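Local atomic coordinates of CT398 (Chlamydia trachomatis, PDB entry 4ILO), a protein that is of unknown function but joins a long coiled-coil hairpin to a zinc ribbon and may bind DNA or RNA. Residues A[10-15]-A[192-197]; A[16-21]-A[165-170]; A[26-31]-A[155-160]; A[200-205]-A[227-232]. One frame throughout, in Å; residues are numbered along the deposited sequence.

Contact 1 (A[10-15]-A[192-197]); sequences SILAIQ and RVVVPI
The carboxamide of Gln-15 reaches from helix 10-15 to the backbone at the start of strand 194-197 and grips it with three hydrogen bonds. Its CG stands anti to the backbone N (chi1 -173°) and the chain stays extended beyond it, which carries the amide clear of the helix. Gln-15 OE1 takes two donors: Val-194 N at 2.8 Å, almost straight and on a lone pair in the carbonyl plane, and Val-193 N, also at 2.8 Å but more bent and tilted out of that plane. Gln-15 NE2 donates a hydrogen bond to Val-194 O at 3.1 Å, within the amide plane, so both ends of the group are held and its rotation is fixed. The aliphatic part of Arg-192 lies against the amide, CG being 3.8 Å from Gln-15 CD, while its NE turns away to a salt bridge with Glu-16. Val-194 directs its methyls at the helix: CG2 meets Ile-11 CG2 at 4.0 Å, and CG1 meets Leu-12 CD2 at 4.1 Å. Tyr-182 of helix 176-189 packs on Ile-11 and Gln-15. Here the glutamine amide ties the first strand of the zinc-bearing sheet to the base of the coiled-coil hairpin.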
loop_
_atom_site.group_PDB
_atom_site.type_symbol
_atom_site.label_atom_id
_atom_site.label_comp_id
_atom_site.label_asym_id
_atom_site.label_seq_id
_atom_site.Cartn_x
_atom_site.Cartn_y
_atom_site.Cartn_z
ATOM N N SER A 10 41.077 -8.589 1.465
ATOM C CA SER A 10 39.964 -9.529 1.522
ATOM C C SER A 10 38.677 -8.875 2.045
ATOM O O SER A 10 37.606 -9.097 1.490
ATOM C CB SER A 10 40.328 -10.726 2.382
ATOM O OG SER A 10 39.261 -11.646 2.429
ATOM N N ILE A 11 38.762 -8.121 3.143
ATOM C CA ILE A 11 37.601 -7.412 3.672
ATOM C C ILE A 11 37.165 -6.313 2.718
ATOM O O ILE A 11 35.977 -6.016 2.610
ATOM C CB ILE A 11 37.910 -6.831 5.060
ATOM C CG1 ILE A 11 36.628 -6.655 5.867
ATOM C CG2 ILE A 11 38.615 -5.480 4.919
ATOM C CD1 ILE A 11 35.913 -7.921 6.202
ATOM N N LEU A 12 38.105 -5.677 2.024
ATOM C CA LEU A 12 37.705 -4.687 1.040
ATOM C C LEU A 12 36.805 -5.314 -0.016
ATOM O O LEU A 12 35.784 -4.727 -0.397
ATOM C CB LEU A 12 38.935 -3.995 0.440
ATOM C CG LEU A 12 39.510 -2.931 1.409
ATOM C CD1 LEU A 12 40.868 -2.394 0.988
ATOM C CD2 LEU A 12 38.523 -1.747 1.589
ATOM N N ALA A 13 37.126 -6.529 -0.455
ATOM C CA ALA A 13 36.325 -7.150 -1.508
ATOM C C ALA A 13 34.984 -7.626 -0.975
ATOM O O ALA A 13 33.976 -7.582 -1.699
ATOM C CB ALA A 13 37.080 -8.320 -2.148
ATOM N N ILE A 14 34.948 -8.094 0.275
ATOM C CA ILE A 14 33.665 -8.404 0.901
ATOM C C ILE A 14 32.832 -7.141 1.045
ATOM O O ILE A 14 31.603 -7.158 0.875
ATOM C CB ILE A 14 33.907 -9.077 2.256
ATOM C CG1 ILE A 14 34.492 -10.474 2.013
ATOM C CG2 ILE A 14 32.648 -9.092 3.082
ATOM C CD1 ILE A 14 35.144 -11.049 3.179
ATOM N N GLN A 15 33.490 -6.031 1.371
ATOM C CA GLN A 15 32.785 -4.779 1.569
ATOM C C GLN A 15 32.087 -4.335 0.284
ATOM O O GLN A 15 30.983 -3.778 0.335
ATOM C CB GLN A 15 33.749 -3.716 2.066
ATOM C CG GLN A 15 33.096 -2.462 2.454
ATOM C CD GLN A 15 34.054 -1.470 3.018
ATOM O OE1 GLN A 15 33.906 -1.029 4.150
ATOM N NE2 GLN A 15 35.069 -1.115 2.230
ATOM N N ARG A 192 30.467 2.231 3.634
ATOM C CA ARG A 192 31.824 1.682 3.723
ATOM C C ARG A 192 32.407 2.003 5.084
ATOM O O ARG A 192 32.457 3.171 5.489
ATOM C CB ARG A 192 32.721 2.191 2.601
ATOM C CG ARG A 192 32.411 1.468 1.295
ATOM C CD ARG A 192 33.241 1.937 0.066
ATOM N NE ARG A 192 32.755 1.279 -1.154
ATOM C CZ ARG A 192 31.679 1.665 -1.859
ATOM N NH1 ARG A 192 30.957 2.735 -1.523
ATOM N NH2 ARG A 192 31.325 0.992 -2.944
ATOM N N VAL A 193 32.835 0.961 5.789
ATOM C CA VAL A 193 33.393 1.114 7.125
ATOM C C VAL A 193 34.904 0.777 7.207
ATOM O O VAL A 193 35.544 1.052 8.245
ATOM C CB VAL A 193 32.570 0.295 8.130
ATOM C CG1 VAL A 193 31.105 0.869 8.195
ATOM C CG2 VAL A 193 32.546 -1.166 7.715
ATOM N N VAL A 194 35.479 0.166 6.176
ATOM C CA VAL A 194 36.929 0.030 6.031
ATOM C C VAL A 194 37.310 1.030 4.958
ATOM O O VAL A 194 37.013 0.819 3.775
ATOM C CB VAL A 194 37.331 -1.393 5.625
ATOM C CG1 VAL A 194 38.893 -1.539 5.622
ATOM C CG2 VAL A 194 36.724 -2.409 6.560
ATOM N N VAL A 195 37.904 2.150 5.359
ATOM C CA VAL A 195 38.020 3.285 4.436
ATOM C C VAL A 195 39.438 3.837 4.425
ATOM O O VAL A 195 40.142 3.769 5.443
ATOM C CB VAL A 195 37.040 4.417 4.805
ATOM C CG1 VAL A 195 35.560 3.917 4.745
ATOM C CG2 VAL A 195 37.413 5.058 6.166
ATOM N N PRO A 196 39.909 4.389 3.311
ATOM C CA PRO A 196 41.291 4.870 3.264
ATOM C C PRO A 196 41.402 6.318 3.743
ATOM O O PRO A 196 40.411 7.065 3.820
ATOM C CB PRO A 196 41.653 4.727 1.777
ATOM C CG PRO A 196 40.316 4.968 1.052
ATOM C CD PRO A 196 39.238 4.430 1.991
ATOM N N ILE A 197 42.634 6.669 4.134
ATOM C CA ILE A 197 43.041 8.060 4.341
ATOM C C ILE A 197 43.062 8.768 2.989
ATOM O O ILE A 197 43.781 8.346 2.076
ATOM C CB ILE A 197 44.451 8.135 4.951
ATOM C CG1 ILE A 197 44.634 7.219 6.163
ATOM C CG2 ILE A 197 44.796 9.594 5.295
ATOM C CD1 ILE A 197 44.136 7.805 7.404
#

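Contact 2 (A[16-21]-A[165-170]); sequences ELDIKM and SQRTQL
Asp-18 and Arg-167 form the one salt bridge between helices 16-21 and 165-170, and it is a loose one: Arg-167 NH1 to Asp-18 OD1 spans 3.3 Å as a weak, bent hydrogen bond. Carboxylate and guanidinium planes stand 59° apart, far from the flat two-pronged pairing of these groups, and OD1 lies equally close to the CD methylene of Arg-167. The other carboxylate oxygen, OD2, is hydrogen-bonded to Tyr-182 OH, which ties the acid to helix 176-189. Arg-167 gets there with CG anti to its backbone N and a bend further out at chi3 (107°), which swings the guanidinium toward Asp-18. The CE methyl of Met-21 also approaches the guanidinium, obliquely, its chain crossing that of the arginine at about a right angle.

Over these segments the helices run antiparallel, 156° between their directions and with axes 10.2 Å apart, as the arms of the CT398-like coiled-coil hairpin. Leu-17 points into the interface between them. Its CD1 settles on the backbone of the other helix, 3.6 Å from Arg-167 N, and touches Leu-170 CD1 at 3.9 Å, whereas the second methyl, CD2, faces Gln-166 OE1 at 3.7 Å. Gln-166 lies across the leucine at about a right angle, with its CB 3.9 Å from Leu-17 CD1. Leu-163, one turn before Arg-167, packs against both Leu-17 and Met-21.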
loop_
_atom_site.group_PDB
_atom_site.type_symbol
_atom_site.label_atom_id
_atom_site.label_comp_id
_atom_site.label_asym_id
_atom_site.label_seq_id
_atom_site.Cartn_x
_atom_site.Cartn_y
_atom_site.Cartn_z
ATOM N N GLU A 16 32.697 -4.583 -0.878
ATOM C CA GLU A 16 32.031 -4.197 -2.127
ATOM C C GLU A 16 30.769 -5.027 -2.367
ATOM O O GLU A 16 29.747 -4.501 -2.856
ATOM C CB GLU A 16 33.002 -4.289 -3.307
ATOM C CG GLU A 16 34.114 -3.245 -3.244
ATOM C CD GLU A 16 33.562 -1.821 -3.021
ATOM O OE1 GLU A 16 32.767 -1.329 -3.862
ATOM O OE2 GLU A 16 33.930 -1.194 -1.995
ATOM N N LEU A 17 30.799 -6.310 -1.989
ATOM C CA LEU A 17 29.598 -7.131 -2.084
ATOM C C LEU A 17 28.521 -6.627 -1.132
ATOM O O LEU A 17 27.360 -6.450 -1.528
ATOM C CB LEU A 17 29.934 -8.595 -1.815
ATOM C CG LEU A 17 30.959 -9.187 -2.783
ATOM C CD1 LEU A 17 31.366 -10.614 -2.364
ATOM C CD2 LEU A 17 30.455 -9.146 -4.233
ATOM N N ASP A 18 28.901 -6.344 0.116
ATOM C CA ASP A 18 27.929 -5.843 1.077
ATOM C C ASP A 18 27.286 -4.523 0.626
ATOM O O ASP A 18 26.078 -4.315 0.827
ATOM C CB ASP A 18 28.553 -5.752 2.461
ATOM C CG ASP A 18 28.702 -7.123 3.105
ATOM O OD1 ASP A 18 27.814 -7.957 2.841
ATOM O OD2 ASP A 18 29.689 -7.379 3.849
ATOM N N ILE A 19 28.060 -3.616 0.018
ATOM C CA ILE A 19 27.477 -2.346 -0.416
ATOM C C ILE A 19 26.399 -2.589 -1.472
ATOM O O ILE A 19 25.282 -2.045 -1.398
ATOM C CB ILE A 19 28.570 -1.393 -0.936
ATOM C CG1 ILE A 19 29.522 -0.990 0.199
ATOM C CG2 ILE A 19 27.906 -0.140 -1.625
ATOM C CD1 ILE A 19 28.885 -0.334 1.371
ATOM N N LYS A 20 26.726 -3.404 -2.477
ATOM C CA LYS A 20 25.743 -3.755 -3.497
ATOM C C LYS A 20 24.503 -4.368 -2.864
ATOM O O LYS A 20 23.371 -3.990 -3.196
ATOM C CB LYS A 20 26.354 -4.726 -4.501
ATOM C CG LYS A 20 27.442 -4.122 -5.355
ATOM C CD LYS A 20 27.777 -5.049 -6.504
ATOM C CE LYS A 20 29.205 -4.880 -6.981
ATOM N NZ LYS A 20 29.560 -5.966 -7.946
ATOM N N MET A 21 24.701 -5.311 -1.932
ATOM C CA MET A 21 23.563 -5.985 -1.327
ATOM C C MET A 21 22.693 -5.006 -0.560
ATOM O O MET A 21 21.472 -5.151 -0.550
ATOM C CB MET A 21 24.014 -7.138 -0.429
ATOM C CG MET A 21 24.238 -8.440 -1.223
ATOM S SD MET A 21 24.224 -9.962 -0.236
ATOM C CE MET A 21 25.201 -9.497 1.197
ATOM N N SER A 165 26.432 -15.891 -2.182
ATOM C CA SER A 165 27.331 -17.029 -2.313
ATOM C C SER A 165 28.767 -16.567 -2.519
ATOM O O SER A 165 29.706 -17.200 -2.023
ATOM C CB SER A 165 26.885 -17.915 -3.476
ATOM O OG SER A 165 27.274 -17.361 -4.723
ATOM N N GLN A 166 28.959 -15.479 -3.269
ATOM C CA GLN A 166 30.287 -14.895 -3.402
ATOM C C GLN A 166 30.804 -14.419 -2.054
ATOM O O GLN A 166 31.969 -14.661 -1.704
ATOM C CB GLN A 166 30.256 -13.725 -4.377
ATOM C CG GLN A 166 30.046 -14.100 -5.821
ATOM C CD GLN A 166 29.718 -12.881 -6.663
ATOM O OE1 GLN A 166 30.469 -11.894 -6.675
ATOM N NE2 GLN A 166 28.581 -12.929 -7.347
ATOM N N ARG A 167 29.951 -13.724 -1.286
ATOM C CA ARG A 167 30.370 -13.252 0.030
ATOM C C ARG A 167 30.827 -14.417 0.889
ATOM O O ARG A 167 31.825 -14.317 1.612
ATOM C CB ARG A 167 29.244 -12.484 0.732
ATOM C CG ARG A 167 29.606 -12.036 2.144
ATOM C CD ARG A 167 28.548 -11.170 2.828
ATOM N NE ARG A 167 27.844 -11.905 3.881
ATOM C CZ ARG A 167 26.630 -11.592 4.361
ATOM N NH1 ARG A 167 25.956 -10.532 3.908
ATOM N NH2 ARG A 167 26.075 -12.346 5.310
ATOM N N THR A 168 30.124 -15.545 0.790
ATOM C CA THR A 168 30.436 -16.694 1.627
ATOM C C THR A 168 31.749 -17.361 1.229
ATOM O O THR A 168 32.459 -17.865 2.103
ATOM C CB THR A 168 29.273 -17.674 1.563
ATOM O OG1 THR A 168 28.084 -16.996 1.975
ATOM C CG2 THR A 168 29.529 -18.870 2.477
ATOM N N GLN A 169 32.088 -17.384 -0.071
ATOM C CA GLN A 169 33.360 -17.963 -0.507
ATOM C C GLN A 169 34.553 -17.098 -0.119
ATOM O O GLN A 169 35.684 -17.596 -0.105
ATOM C CB GLN A 169 33.380 -18.212 -2.028
ATOM C CG GLN A 169 32.644 -19.487 -2.513
ATOM C CD GLN A 169 33.212 -20.788 -1.938
ATOM O OE1 GLN A 169 34.339 -20.822 -1.443
ATOM N NE2 GLN A 169 32.422 -21.863 -1.995
ATOM N N LEU A 170 34.335 -15.818 0.184
ATOM C CA LEU A 170 35.425 -14.943 0.596
ATOM C C LEU A 170 35.580 -14.896 2.109
ATOM O O LEU A 170 36.716 -14.797 2.611
ATOM C CB LEU A 170 35.176 -13.529 0.075
ATOM C CG LEU A 170 35.093 -13.402 -1.440
ATOM C CD1 LEU A 170 35.022 -11.936 -1.786
ATOM C CD2 LEU A 170 36.295 -14.066 -2.112
#

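Contact 3 (A[26-31]-A[155-160]); sequences RVKKEH and KINEEG
Lys-28 crosses to Asn-157 with its chain fully extended, CG anti to the backbone N (chi1 -169°) and every later torsion close to anti. Asn-157 answers with CG beside its own backbone N (chi1 -69°), a turn that brings the amide oxygen toward helix 26-31. NZ of Lys-28 then meets Asn-157 OD1 at 2.6 Å, a short hydrogen bond whose donor is tilted 30° from the carbonyl plane, and the preceding methylene, CE, lies against the same oxygen at 3.1 Å. Next to this polar bridge Ile-156 supplies the apolar part. CD1 of Ile-156 reaches Val-27 CG1 at 3.9 Å and meets His-31 CD2 at the ring edge, near its plane, at 3.7 Å. The branch methyl CG2 of Ile-156 rests 4.2 Å from Lys-28 CB. His-31 also touches Ile-149, Asn-152 and Ile-153 of helix 90-171. Over these segments the two arms of the coiled-coil hairpin run antiparallel, with axes 10.5 Å apart. One isoleucine among a valine, a histidine and a lysine stem, bordered by a lysine ammonium, presumably charged, bound to a neutral amide, implies an interface joined by modest apolar contact and a single polar link, without a salt bridge between the two segments.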
loop_
_atom_site.group_PDB
_atom_site.type_symbol
_atom_site.label_atom_id
_atom_site.label_comp_id
_atom_site.label_asym_id
_atom_site.label_seq_id
_atom_site.Cartn_x
_atom_site.Cartn_y
_atom_site.Cartn_z
ATOM N N ARG A 26 17.480 -1.968 -0.720
ATOM C CA ARG A 26 16.764 -0.702 -0.707
ATOM C C ARG A 26 15.891 -0.559 -1.950
ATOM O O ARG A 26 14.745 -0.102 -1.861
ATOM C CB ARG A 26 17.767 0.448 -0.593
ATOM C CG ARG A 26 17.160 1.853 -0.737
ATOM C CD ARG A 26 18.244 2.924 -0.775
ATOM N NE ARG A 26 19.176 2.739 -1.897
ATOM C CZ ARG A 26 18.961 3.180 -3.138
ATOM N NH1 ARG A 26 17.837 3.832 -3.425
ATOM N NH2 ARG A 26 19.867 2.962 -4.094
ATOM N N VAL A 27 16.419 -0.934 -3.118
ATOM C CA VAL A 27 15.634 -0.836 -4.346
ATOM C C VAL A 27 14.474 -1.825 -4.331
ATOM O O VAL A 27 13.375 -1.511 -4.793
ATOM C CB VAL A 27 16.548 -1.037 -5.558
ATOM C CG1 VAL A 27 15.755 -1.071 -6.830
ATOM C CG2 VAL A 27 17.599 0.074 -5.574
ATOM N N LYS A 28 14.701 -3.043 -3.837
ATOM C CA LYS A 28 13.600 -3.983 -3.637
ATOM C C LYS A 28 12.499 -3.359 -2.784
ATOM O O LYS A 28 11.335 -3.305 -3.193
ATOM C CB LYS A 28 14.114 -5.249 -2.966
ATOM C CG LYS A 28 13.152 -6.397 -2.928
ATOM C CD LYS A 28 13.810 -7.606 -2.283
ATOM C CE LYS A 28 12.807 -8.712 -2.005
ATOM N NZ LYS A 28 13.478 -9.970 -1.624
ATOM N N LYS A 29 12.852 -2.883 -1.584
ATOM C CA LYS A 29 11.841 -2.256 -0.745
ATOM C C LYS A 29 11.125 -1.143 -1.496
ATOM O O LYS A 29 9.908 -0.985 -1.358
ATOM C CB LYS A 29 12.449 -1.723 0.562
ATOM N N GLU A 30 11.850 -0.360 -2.306
ATOM C CA GLU A 30 11.186 0.717 -3.052
ATOM C C GLU A 30 10.203 0.171 -4.095
ATOM O O GLU A 30 9.098 0.712 -4.261
ATOM C CB GLU A 30 12.219 1.636 -3.712
ATOM C CG GLU A 30 12.989 2.543 -2.739
ATOM C CD GLU A 30 14.213 3.184 -3.391
ATOM O OE1 GLU A 30 14.426 2.926 -4.607
ATOM O OE2 GLU A 30 14.960 3.930 -2.699
ATOM N N HIS A 31 10.586 -0.893 -4.816
ATOM C CA HIS A 31 9.660 -1.546 -5.741
ATOM C C HIS A 31 8.453 -2.118 -5.005
ATOM O O HIS A 31 7.323 -2.027 -5.500
ATOM C CB HIS A 31 10.371 -2.667 -6.513
ATOM C CG HIS A 31 11.376 -2.180 -7.507
ATOM N ND1 HIS A 31 11.221 -1.006 -8.206
ATOM C CD2 HIS A 31 12.552 -2.717 -7.926
ATOM C CE1 HIS A 31 12.263 -0.832 -9.008
ATOM N NE2 HIS A 31 13.084 -1.854 -8.853
ATOM N N LYS A 155 14.675 -10.240 -10.520
ATOM C CA LYS A 155 16.062 -10.125 -10.948
ATOM C C LYS A 155 16.936 -9.583 -9.833
ATOM O O LYS A 155 18.136 -9.885 -9.790
ATOM C CB LYS A 155 16.160 -9.264 -12.209
ATOM C CG LYS A 155 15.499 -9.917 -13.417
ATOM C CD LYS A 155 15.450 -9.000 -14.628
ATOM C CE LYS A 155 14.543 -9.585 -15.725
ATOM N NZ LYS A 155 14.039 -8.537 -16.667
ATOM N N ILE A 156 16.355 -8.803 -8.918
ATOM C CA ILE A 156 17.093 -8.386 -7.730
ATOM C C ILE A 156 17.348 -9.582 -6.824
ATOM O O ILE A 156 18.471 -9.795 -6.335
ATOM C CB ILE A 156 16.332 -7.294 -6.966
ATOM C CG1 ILE A 156 16.486 -5.933 -7.636
ATOM C CG2 ILE A 156 16.855 -7.229 -5.538
ATOM C CD1 ILE A 156 15.426 -4.919 -7.177
ATOM N N ASN A 157 16.296 -10.359 -6.554
ATOM C CA ASN A 157 16.446 -11.513 -5.682
ATOM C C ASN A 157 17.543 -12.429 -6.205
ATOM O O ASN A 157 18.433 -12.848 -5.453
ATOM C CB ASN A 157 15.118 -12.259 -5.557
ATOM C CG ASN A 157 14.062 -11.469 -4.784
ATOM O OD1 ASN A 157 14.371 -10.571 -3.988
ATOM N ND2 ASN A 157 12.802 -11.810 -5.020
ATOM N N GLU A 158 17.521 -12.712 -7.511
ATOM C CA GLU A 158 18.478 -13.661 -8.076
ATOM C C GLU A 158 19.895 -13.091 -8.100
ATOM O O GLU A 158 20.868 -13.842 -7.940
ATOM C CB GLU A 158 18.002 -14.099 -9.460
ATOM C CG GLU A 158 19.095 -14.509 -10.427
ATOM C CD GLU A 158 18.559 -15.411 -11.530
ATOM O OE1 GLU A 158 17.321 -15.455 -11.704
ATOM O OE2 GLU A 158 19.367 -16.079 -12.211
ATOM N N GLU A 159 20.037 -11.774 -8.282
ATOM C CA GLU A 159 21.354 -11.160 -8.182
ATOM C C GLU A 159 21.840 -11.167 -6.738
ATOM O O GLU A 159 23.035 -11.406 -6.472
ATOM C CB GLU A 159 21.334 -9.733 -8.741
ATOM C CG GLU A 159 22.726 -9.084 -8.798
ATOM C CD GLU A 159 22.738 -7.663 -9.371
ATOM O OE1 GLU A 159 21.766 -7.259 -10.065
ATOM O OE2 GLU A 159 23.747 -6.953 -9.124
ATOM N N GLY A 160 20.918 -10.932 -5.795
ATOM C CA GLY A 160 21.264 -11.019 -4.379
ATOM C C GLY A 160 21.724 -12.411 -3.973
ATOM O O GLY A 160 22.652 -12.562 -3.169
#

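Contact 4 (A[200-205]-A[227-232]); sequences RVCSGC and EHCSRI. With ZN (zinc ion), chain C.
Cys-202, Cys-205 and Cys-229 point their sulfurs at one zinc ion, each SG 2.3 Å from the metal, and it is through this ion that segments 200-205 and 227-232 are joined; no hydrogen bond passes directly between them. The three thiolates come to the zinc from different directions. In Cys-202 SG is anti to the backbone N (chi1 174°), whereas in Cys-205 and Cys-229 it sits between the backbone N and the carbonyl carbon, near +73° in both. These last two side chains lie with their CB atoms 3.8 Å apart, while the sulfurs of Cys-202 and Cys-229 approach to 3.7 Å. Cys-226 completes the four-sulfur site, so that two CxxC knuckles, 202-205 and 226-229, clasp the metal as in other C4-type zinc ribbons.

N-H groups point at two of these sulfurs and probably temper their negative charge. Cys-205 N points back to Cys-202 SG within the first knuckle. In the second, Cys-229 SG receives both Arg-231 N and Arg-231 NH1, the latter at 3.4 Å, with the sulfur lying in the guanidinium plane. Arg-231 runs extended from CG to NE alongside Gly-204, its CD 3.9 Å from the glycine CA, and one guanidinium face is turned toward Gly-204 O. The same guanidinium forms a salt bridge to Asp-191 through NH2 and a hydrogen bond to Arg-192 O through NE, placing this second-shell arginine between the metal site and the chain leading into strand 194-198. His-228 borders the site through its CB, near Cys-205 SG.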
loop_
_atom_site.group_PDB
_atom_site.type_symbol
_atom_site.label_atom_id
_atom_site.label_comp_id
_atom_site.label_asym_id
_atom_site.label_seq_id
_atom_site.Cartn_x
_atom_site.Cartn_y
_atom_site.Cartn_z
ATOM N N ARG A 200 44.766 13.319 4.013
ATOM C CA ARG A 200 45.039 13.309 5.448
ATOM C C ARG A 200 43.770 13.407 6.322
ATOM O O ARG A 200 43.873 13.746 7.515
ATOM C CB ARG A 200 46.048 14.401 5.813
ATOM C CG ARG A 200 47.395 14.315 5.050
ATOM C CD ARG A 200 48.486 15.019 5.872
ATOM N NE ARG A 200 49.702 15.373 5.131
ATOM C CZ ARG A 200 50.695 14.525 4.849
ATOM N NH1 ARG A 200 50.597 13.250 5.215
ATOM N NH2 ARG A 200 51.776 14.944 4.178
ATOM N N VAL A 201 42.569 13.119 5.775
ATOM C CA VAL A 201 41.354 12.996 6.585
ATOM C C VAL A 201 40.774 11.583 6.452
ATOM O O VAL A 201 41.133 10.807 5.563
ATOM C CB VAL A 201 40.271 14.070 6.277
ATOM C CG1 VAL A 201 40.893 15.437 6.095
ATOM C CG2 VAL A 201 39.460 13.714 5.031
ATOM N N CYS A 202 39.872 11.247 7.382
ATOM C CA CYS A 202 39.092 10.019 7.285
ATOM C C CYS A 202 38.116 10.183 6.132
ATOM O O CYS A 202 37.378 11.167 6.088
ATOM C CB CYS A 202 38.333 9.794 8.591
ATOM S SG CYS A 202 37.179 8.412 8.593
ATOM N N SER A 203 38.130 9.257 5.179
ATOM C CA SER A 203 37.232 9.400 4.045
ATOM C C SER A 203 35.821 8.943 4.377
ATOM O O SER A 203 34.900 9.200 3.606
ATOM C CB SER A 203 37.793 8.680 2.820
ATOM O OG SER A 203 37.704 7.288 2.952
ATOM N N GLY A 204 35.632 8.295 5.519
ATOM C CA GLY A 204 34.307 7.991 6.020
ATOM C C GLY A 204 33.571 9.185 6.611
ATOM O O GLY A 204 32.389 9.381 6.318
ATOM N N CYS A 205 34.240 9.990 7.442
ATOM C CA CYS A 205 33.586 11.107 8.123
ATOM C C CYS A 205 34.174 12.463 7.757
ATOM O O CYS A 205 33.568 13.487 8.088
ATOM C CB CYS A 205 33.642 10.906 9.654
ATOM S SG CYS A 205 35.283 11.159 10.467
ATOM N N GLU A 227 39.410 8.183 15.077
ATOM C CA GLU A 227 39.152 8.675 16.427
ATOM C C GLU A 227 37.784 9.344 16.554
ATOM O O GLU A 227 37.321 9.559 17.685
ATOM C CB GLU A 227 40.258 9.643 16.840
ATOM C CG GLU A 227 41.615 8.964 17.051
ATOM C CD GLU A 227 42.594 9.860 17.782
ATOM O OE1 GLU A 227 42.646 9.763 19.025
ATOM O OE2 GLU A 227 43.294 10.668 17.124
ATOM N N HIS A 228 37.114 9.640 15.438
ATOM C CA HIS A 228 35.807 10.304 15.479
ATOM C C HIS A 228 34.642 9.432 15.053
ATOM O O HIS A 228 33.593 9.466 15.702
ATOM C CB HIS A 228 35.868 11.597 14.660
ATOM C CG HIS A 228 37.040 12.445 15.060
ATOM N ND1 HIS A 228 36.944 13.469 15.979
ATOM C CD2 HIS A 228 38.354 12.350 14.743
ATOM C CE1 HIS A 228 38.138 13.998 16.176
ATOM N NE2 HIS A 228 39.010 13.342 15.433
ATOM N N CYS A 229 34.777 8.627 14.001
ATOM C CA CYS A 229 33.663 7.795 13.577
ATOM C C CYS A 229 33.857 6.322 13.882
ATOM O O CYS A 229 32.909 5.556 13.729
ATOM C CB CYS A 229 33.367 7.982 12.078
ATOM S SG CYS A 229 34.574 7.229 10.896
ATOM N N SER A 230 35.053 5.896 14.278
ATOM C CA SER A 230 35.362 4.509 14.678
ATOM C C SER A 230 35.520 3.551 13.493
ATOM O O SER A 230 35.780 2.334 13.737
ATOM C CB SER A 230 34.323 3.893 15.640
ATOM O OG SER A 230 34.268 4.587 16.884
ATOM N N ARG A 231 35.379 4.009 12.250
ATOM C CA ARG A 231 35.662 3.158 11.110
ATOM C C ARG A 231 37.129 2.719 11.107
ATOM O O ARG A 231 37.998 3.384 11.675
ATOM C CB ARG A 231 35.395 3.914 9.820
ATOM C CG ARG A 231 33.898 4.244 9.595
ATOM C CD ARG A 231 33.713 4.876 8.236
ATOM N NE ARG A 231 32.308 4.886 7.813
ATOM C CZ ARG A 231 31.415 5.777 8.223
ATOM N NH1 ARG A 231 31.752 6.717 9.093
ATOM N NH2 ARG A 231 30.164 5.710 7.773
ATOM N N ILE A 232 37.395 1.604 10.423
ATOM C CA ILE A 232 38.767 1.100 10.234
ATOM C C ILE A 232 39.451 1.908 9.134
ATOM O O ILE A 232 38.929 2.011 8.018
ATOM C CB ILE A 232 38.739 -0.390 9.848
ATOM C CG1 ILE A 232 38.204 -1.226 11.008
ATOM C CG2 ILE A 232 40.141 -0.859 9.400
ATOM C CD1 ILE A 232 37.593 -2.542 10.593
HETATM ZN ZN ZN C . 36.046 8.948 10.517
#

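Contacts 1, 2 and 3 share helix 2-86 and are nested along the chain, contact 3 inside contact 2 and contact 2 inside contact 1. Contacts 2 and 3 pair that helix with helix 90-171, their centres 15 Å apart. Contact 1 lies 12 Å from contact 2, centre to centre, and touches it through the salt bridge from Arg-192 NE to Glu-16 OE2, 2.9 Å. Contact 4 follows in series, its centre 12 Å from that of contact 1, and joins it in one sheet, where Val-195 N lies 2.9 Å from Ile-232 O. It holds the zinc ion, about 10 Å from the side chain of Val-193, and its centre lies about 30 Å from that of contact 3.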